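Local atomic coordinates of N-acetylmuramoyl-L-alanine amidase amiD (Escherichia coli, PDB entry 3D2Y), a protein that hydrolyses, with a catalytic zinc ion, the bond joining N-acetylmuramoyl groups to L-amino acids in bacterial cell-wall glycopeptides. Residues A[182-187]-A[254-259]; A[232-237]-A[248-253]. All blocks are in the same frame, centred on the assembly; numbering follows the deposited sequence.

Helix 245-258 is common to both contacts, and the contrast lies in which of its sides is used. Contact 1 sits at the surface, where the last turns of this helix meet helix 182-189 through one charged pair, R184 and E256. Contact 2 is buried: I250, earlier on the same helix, packs on F234 and R235 at the end of helix 220-234, and no hydrogen bond crosses between its segments. Their centres lie about 10 Å apart, and the two are joined by packing: V185 of contact 1 lies against A249, I250 and A253, while L254 CD1 is 3.8 Å from F234 CD1. Polar chemistry thus marks the outer seam and apolar packing the inner one.

Contact 1 (A[182-187]-A[254-259]); sequences AQRVNF and LLEKYG
R184 and E256 carry this contact alone, each reaching across from its own helix; their CA atoms, 8.8 Å apart, are the nearest pair between the segments. The arginine leaves its helix with CG anti to the carbonyl carbon (chi1 -54°) and then bends at both of the next two torsions, which curls the chain around a single carboxylate oxygen. R184 CB lies 3.7 Å from E256 OE2, CG of R184 comes to 3.5 Å from that same oxygen, and CD also stays within van der Waals range of it. At NE the contact becomes polar: R184 NE donates to E256 OE2 at 2.8 Å, along a nearly straight N-H...O line of 175°. Farther out, R184 NH2 donates to E256 OE1 at 3.1 Å, almost as straight. The guanidinium therefore grips side-on, one nitrogen to each oxygen, and both oxygens are met on their syn sides. Its plane and that of the carboxylate differ by only 19°, nearly coplanar, which is consistent with the paired bonds. R184 NH1 instead lies over a face of the F187 ring, 3.5 Å above its plane and offset toward the rim. E256 answers with an extended arm, and its OE1 accepts a further hydrogen bond from Y188 OH, which probably fixes the carboxylate's rotation. With an alanine here in place of the arginine, E256 would probably lose both charged bonds, keeping the one from Y188 and being freer to turn. On another side of helix 182-189, V185 packs on A249, I250 and A253, joining the two helices through apolar contacts. Far from the zinc site, this is a bidentate interhelical salt bridge at the surface of the all-helical C-terminal part of the amidase.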
loop_
_atom_site.group_PDB
_atom_site.type_symbol
_atom_site.label_atom_id
_atom_site.label_comp_id
_atom_site.label_asym_id
_atom_site.label_seq_id
_atom_site.Cartn_x
_atom_site.Cartn_y
_atom_site.Cartn_z
ATOM N N ALA A 182 19.734 -3.677 -4.307
ATOM C CA ALA A 182 20.506 -2.584 -4.914
ATOM C C ALA A 182 21.465 -3.041 -6.015
ATOM O O ALA A 182 21.585 -2.376 -7.046
ATOM C CB ALA A 182 21.251 -1.820 -3.844
ATOM N N GLN A 183 22.123 -4.179 -5.807
ATOM C CA GLN A 183 23.019 -4.742 -6.831
ATOM C C GLN A 183 22.242 -5.156 -8.092
ATOM O O GLN A 183 22.744 -5.032 -9.211
ATOM C CB GLN A 183 23.822 -5.935 -6.282
ATOM C CG GLN A 183 24.707 -5.600 -5.090
ATOM C CD GLN A 183 26.006 -4.910 -5.485
ATOM O OE1 GLN A 183 26.918 -5.540 -6.032
ATOM N NE2 GLN A 183 26.105 -3.614 -5.192
ATOM N N ARG A 184 21.009 -5.626 -7.914
ATOM C CA ARG A 184 20.187 -5.975 -9.067
ATOM C C ARG A 184 19.642 -4.730 -9.815
ATOM O O ARG A 184 19.508 -4.758 -11.035
ATOM C CB ARG A 184 19.082 -6.957 -8.675
ATOM C CG ARG A 184 19.591 -8.208 -7.978
ATOM C CD ARG A 184 20.567 -9.008 -8.847
ATOM N NE ARG A 184 19.963 -9.556 -10.059
ATOM C CZ ARG A 184 20.653 -9.935 -11.136
ATOM N NH1 ARG A 184 21.969 -9.793 -11.171
ATOM N NH2 ARG A 184 20.029 -10.433 -12.192
ATOM N N VAL A 185 19.359 -3.642 -9.098
ATOM C CA VAL A 185 18.934 -2.389 -9.740
ATOM C C VAL A 185 20.068 -1.895 -10.605
ATOM O O VAL A 185 19.856 -1.544 -11.766
ATOM C CB VAL A 185 18.536 -1.282 -8.733
ATOM C CG1 VAL A 185 18.385 0.085 -9.437
ATOM C CG2 VAL A 185 17.243 -1.645 -8.024
ATOM N N ASN A 186 21.275 -1.909 -10.041
ATOM C CA ASN A 186 22.505 -1.622 -10.801
ATOM C C ASN A 186 22.735 -2.567 -11.995
ATOM O O ASN A 186 23.173 -2.136 -13.062
ATOM C CB ASN A 186 23.712 -1.597 -9.866
ATOM C CG ASN A 186 23.877 -0.251 -9.161
ATOM O OD1 ASN A 186 24.048 -0.188 -7.936
ATOM N ND2 ASN A 186 23.824 0.834 -9.935
ATOM N N PHE A 187 22.388 -3.845 -11.830
ATOM C CA PHE A 187 22.531 -4.798 -12.914
ATOM C C PHE A 187 21.629 -4.428 -14.085
ATOM O O PHE A 187 22.076 -4.416 -15.232
ATOM C CB PHE A 187 22.310 -6.243 -12.447
ATOM C CG PHE A 187 22.136 -7.226 -13.577
ATOM C CD1 PHE A 187 23.235 -7.661 -14.325
ATOM C CD2 PHE A 187 20.874 -7.712 -13.905
ATOM C CE1 PHE A 187 23.069 -8.579 -15.370
ATOM C CE2 PHE A 187 20.705 -8.606 -14.947
ATOM C CZ PHE A 187 21.795 -9.041 -15.677
ATOM N N LEU A 254 12.350 -5.386 -8.863
ATOM C CA LEU A 254 11.110 -5.835 -8.198
ATOM C C LEU A 254 10.431 -7.076 -8.791
ATOM O O LEU A 254 10.090 -8.020 -8.057
ATOM C CB LEU A 254 10.081 -4.694 -8.121
ATOM C CG LEU A 254 10.466 -3.591 -7.138
ATOM C CD1 LEU A 254 9.640 -2.366 -7.481
ATOM C CD2 LEU A 254 10.306 -4.030 -5.666
ATOM N N LEU A 255 10.287 -7.104 -10.114
ATOM C CA LEU A 255 9.703 -8.246 -10.777
ATOM C C LEU A 255 10.536 -9.538 -10.622
ATOM O O LEU A 255 10.009 -10.628 -10.384
ATOM C CB LEU A 255 9.412 -7.926 -12.253
ATOM C CG LEU A 255 8.168 -7.061 -12.474
ATOM C CD1 LEU A 255 8.202 -6.435 -13.892
ATOM C CD2 LEU A 255 6.857 -7.840 -12.194
ATOM N N GLU A 256 11.835 -9.407 -10.752
ATOM C CA GLU A 256 12.735 -10.511 -10.494
ATOM C C GLU A 256 12.611 -11.108 -9.075
ATOM O O GLU A 256 12.553 -12.331 -8.882
ATOM C CB GLU A 256 14.162 -10.024 -10.779
ATOM C CG GLU A 256 15.208 -11.041 -10.460
ATOM C CD GLU A 256 16.571 -10.542 -10.803
ATOM O OE1 GLU A 256 17.018 -10.832 -11.907
ATOM O OE2 GLU A 256 17.181 -9.814 -9.982
ATOM N N LYS A 257 12.572 -10.238 -8.073
ATOM C CA LYS A 257 12.524 -10.668 -6.682
ATOM C C LYS A 257 11.151 -11.155 -6.176
ATOM O O LYS A 257 11.077 -12.138 -5.422
ATOM C CB LYS A 257 13.083 -9.551 -5.800
ATOM C CG LYS A 257 13.347 -9.938 -4.332
ATOM C CD LYS A 257 13.975 -8.775 -3.573
ATOM C CE LYS A 257 14.088 -9.101 -2.080
ATOM N NZ LYS A 257 14.548 -7.935 -1.238
ATOM N N TYR A 258 10.073 -10.506 -6.609
ATOM C CA TYR A 258 8.736 -10.768 -6.047
ATOM C C TYR A 258 7.742 -11.364 -7.043
ATOM O O TYR A 258 6.646 -11.815 -6.662
ATOM C CB TYR A 258 8.156 -9.481 -5.480
ATOM C CG TYR A 258 8.996 -8.894 -4.390
ATOM C CD1 TYR A 258 8.956 -9.421 -3.095
ATOM C CD2 TYR A 258 9.843 -7.806 -4.647
ATOM C CE1 TYR A 258 9.760 -8.895 -2.061
ATOM C CE2 TYR A 258 10.627 -7.270 -3.651
ATOM C CZ TYR A 258 10.593 -7.822 -2.354
ATOM O OH TYR A 258 11.332 -7.266 -1.340
ATOM N N GLY A 259 8.096 -11.336 -8.333
ATOM C CA GLY A 259 7.215 -11.866 -9.346
ATOM C C GLY A 259 5.927 -11.076 -9.508
ATOM O O GLY A 259 5.848 -9.884 -9.137
#

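Contact 2 (A[232-237]-A[248-253]); sequences MHFRPT and QAIAEA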
loop_
_atom_site.group_PDB
_atom_site.type_symbol
_atom_site.label_atom_id
_atom_site.label_comp_id
_atom_site.label_asym_id
_atom_site.label_seq_id
_atom_site.Cartn_x
_atom_site.Cartn_y
_atom_site.Cartn_z
ATOM N N MET A 232 6.785 7.576 -6.559
ATOM C CA MET A 232 6.492 8.020 -5.182
ATOM C C MET A 232 6.773 6.937 -4.152
ATOM O O MET A 232 7.239 7.249 -3.063
ATOM C CB MET A 232 5.061 8.550 -5.013
ATOM C CG MET A 232 4.804 9.878 -5.683
ATOM S SD MET A 232 3.215 10.565 -5.205
ATOM C CE MET A 232 2.057 9.554 -6.096
ATOM N N HIS A 233 6.557 5.671 -4.529
ATOM C CA HIS A 233 6.807 4.524 -3.650
ATOM C C HIS A 233 8.299 4.079 -3.719
ATOM O O HIS A 233 8.947 3.863 -2.680
ATOM C CB HIS A 233 5.822 3.398 -4.042
ATOM C CG HIS A 233 5.787 2.220 -3.107
ATOM N ND1 HIS A 233 4.661 1.431 -2.948
ATOM C CD2 HIS A 233 6.752 1.658 -2.336
ATOM C CE1 HIS A 233 4.934 0.447 -2.106
ATOM N NE2 HIS A 233 6.200 0.556 -1.737
ATOM N N PHE A 234 8.843 3.956 -4.930
ATOM C CA PHE A 234 10.073 3.211 -5.150
ATOM C C PHE A 234 11.234 4.040 -5.684
ATOM O O PHE A 234 12.366 3.545 -5.706
ATOM C CB PHE A 234 9.837 1.998 -6.075
ATOM C CG PHE A 234 8.941 0.953 -5.504
ATOM C CD1 PHE A 234 9.443 0.050 -4.555
ATOM C CD2 PHE A 234 7.613 0.829 -5.940
ATOM C CE1 PHE A 234 8.649 -0.940 -4.026
ATOM C CE2 PHE A 234 6.794 -0.179 -5.379
ATOM C CZ PHE A 234 7.334 -1.076 -4.437
ATOM N N ARG A 235 10.987 5.308 -6.059
ATOM C CA ARG A 235 12.067 6.194 -6.545
ATOM C C ARG A 235 11.675 7.646 -6.248
ATOM O O ARG A 235 11.449 8.446 -7.154
ATOM C CB ARG A 235 12.352 5.982 -8.042
ATOM C CG ARG A 235 13.810 6.297 -8.475
ATOM C CD ARG A 235 14.110 7.797 -8.624
ATOM N NE ARG A 235 13.227 8.409 -9.615
ATOM C CZ ARG A 235 13.491 8.499 -10.918
ATOM N NH1 ARG A 235 12.610 9.065 -11.727
ATOM N NH2 ARG A 235 14.635 8.048 -11.411
ATOM N N PRO A 236 11.520 7.962 -4.961
ATOM C CA PRO A 236 10.938 9.229 -4.556
ATOM C C PRO A 236 11.784 10.466 -4.755
ATOM O O PRO A 236 11.286 11.563 -4.584
ATOM C CB PRO A 236 10.642 9.019 -3.078
ATOM C CG PRO A 236 11.547 7.946 -2.646
ATOM C CD PRO A 236 11.789 7.079 -3.814
ATOM N N THR A 237 13.045 10.304 -5.128
ATOM C CA THR A 237 13.865 11.464 -5.501
ATOM C C THR A 237 13.357 12.219 -6.738
ATOM O O THR A 237 13.572 13.440 -6.849
ATOM C CB THR A 237 15.353 11.074 -5.708
ATOM O OG1 THR A 237 15.476 10.107 -6.771
ATOM C CG2 THR A 237 15.920 10.517 -4.394
ATOM N N GLN A 248 12.820 2.047 -14.680
ATOM C CA GLN A 248 12.754 0.761 -15.320
ATOM C C GLN A 248 13.557 -0.321 -14.563
ATOM O O GLN A 248 13.057 -1.429 -14.368
ATOM C CB GLN A 248 13.246 0.858 -16.769
ATOM C CG GLN A 248 13.258 -0.479 -17.464
ATOM C CD GLN A 248 13.821 -0.451 -18.872
ATOM O OE1 GLN A 248 14.857 0.163 -19.141
ATOM N NE2 GLN A 248 13.144 -1.161 -19.779
ATOM N N ALA A 249 14.792 -0.015 -14.160
ATOM C CA ALA A 249 15.660 -0.990 -13.474
ATOM C C ALA A 249 15.062 -1.440 -12.143
ATOM O O ALA A 249 15.149 -2.616 -11.771
ATOM C CB ALA A 249 17.043 -0.425 -13.255
ATOM N N ILE A 250 14.430 -0.502 -11.451
ATOM C CA ILE A 250 13.760 -0.785 -10.178
ATOM C C ILE A 250 12.605 -1.748 -10.397
ATOM O O ILE A 250 12.489 -2.765 -9.679
ATOM C CB ILE A 250 13.336 0.536 -9.494
ATOM C CG1 ILE A 250 14.610 1.261 -8.974
ATOM C CG2 ILE A 250 12.321 0.288 -8.359
ATOM C CD1 ILE A 250 14.346 2.709 -8.511
ATOM N N ALA A 251 11.783 -1.446 -11.413
ATOM C CA ALA A 251 10.654 -2.282 -11.810
ATOM C C ALA A 251 11.146 -3.675 -12.171
ATOM O O ALA A 251 10.547 -4.660 -11.745
ATOM C CB ALA A 251 9.915 -1.657 -13.005
ATOM N N GLU A 252 12.232 -3.748 -12.951
ATOM C CA GLU A 252 12.838 -5.017 -13.359
ATOM C C GLU A 252 13.348 -5.837 -12.190
ATOM O O GLU A 252 13.148 -7.073 -12.161
ATOM C CB GLU A 252 13.944 -4.794 -14.402
ATOM C CG GLU A 252 13.392 -4.400 -15.794
ATOM C CD GLU A 252 14.475 -4.094 -16.838
ATOM O OE1 GLU A 252 15.378 -3.270 -16.557
ATOM O OE2 GLU A 252 14.426 -4.703 -17.940
ATOM N N ALA A 253 14.008 -5.158 -11.240
ATOM C CA ALA A 253 14.500 -5.800 -10.014
ATOM C C ALA A 253 13.367 -6.230 -9.056
ATOM O O ALA A 253 13.427 -7.336 -8.477
ATOM C CB ALA A 253 15.496 -4.925 -9.302
#
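F234, whose CB lies 3.8 Å from I250 CG2, has H233 on one face of its ring: H233 CD2 stands 3.4 Å above the centre of the F234 phenyl plane. The relation is reciprocal, F234 CE2 lying over the centre of the imidazole. H233 is also stacked with W168 and hydrogen-bonded through ND1 to D153, while the phenyl ring meets that of F230 with planes about 40° apart. I250 enters with its two branches doing separate work. CG2, anti to the backbone N, takes the CB of F234; the longer arm, extended beyond CG1 (chi2 169°), carries I250 CD1 to 3.5 Å from F234 O and 3.6 Å from R235 CG. These contacts pack helix 245-258 against the C-terminal end of helix 220-234, two successive helices of the helical C-terminal part, where A251 packs on L206 and L207 of helix 200-210. R235 is the first residue after helix 220-234 to leave helical geometry, and its chain crosses I250 at about a right angle, offering methylenes to the isoleucine. The guanidinium end of R235 leads away: NE donates to L238 O, and NH2 forms salt bridges with D244 and E246.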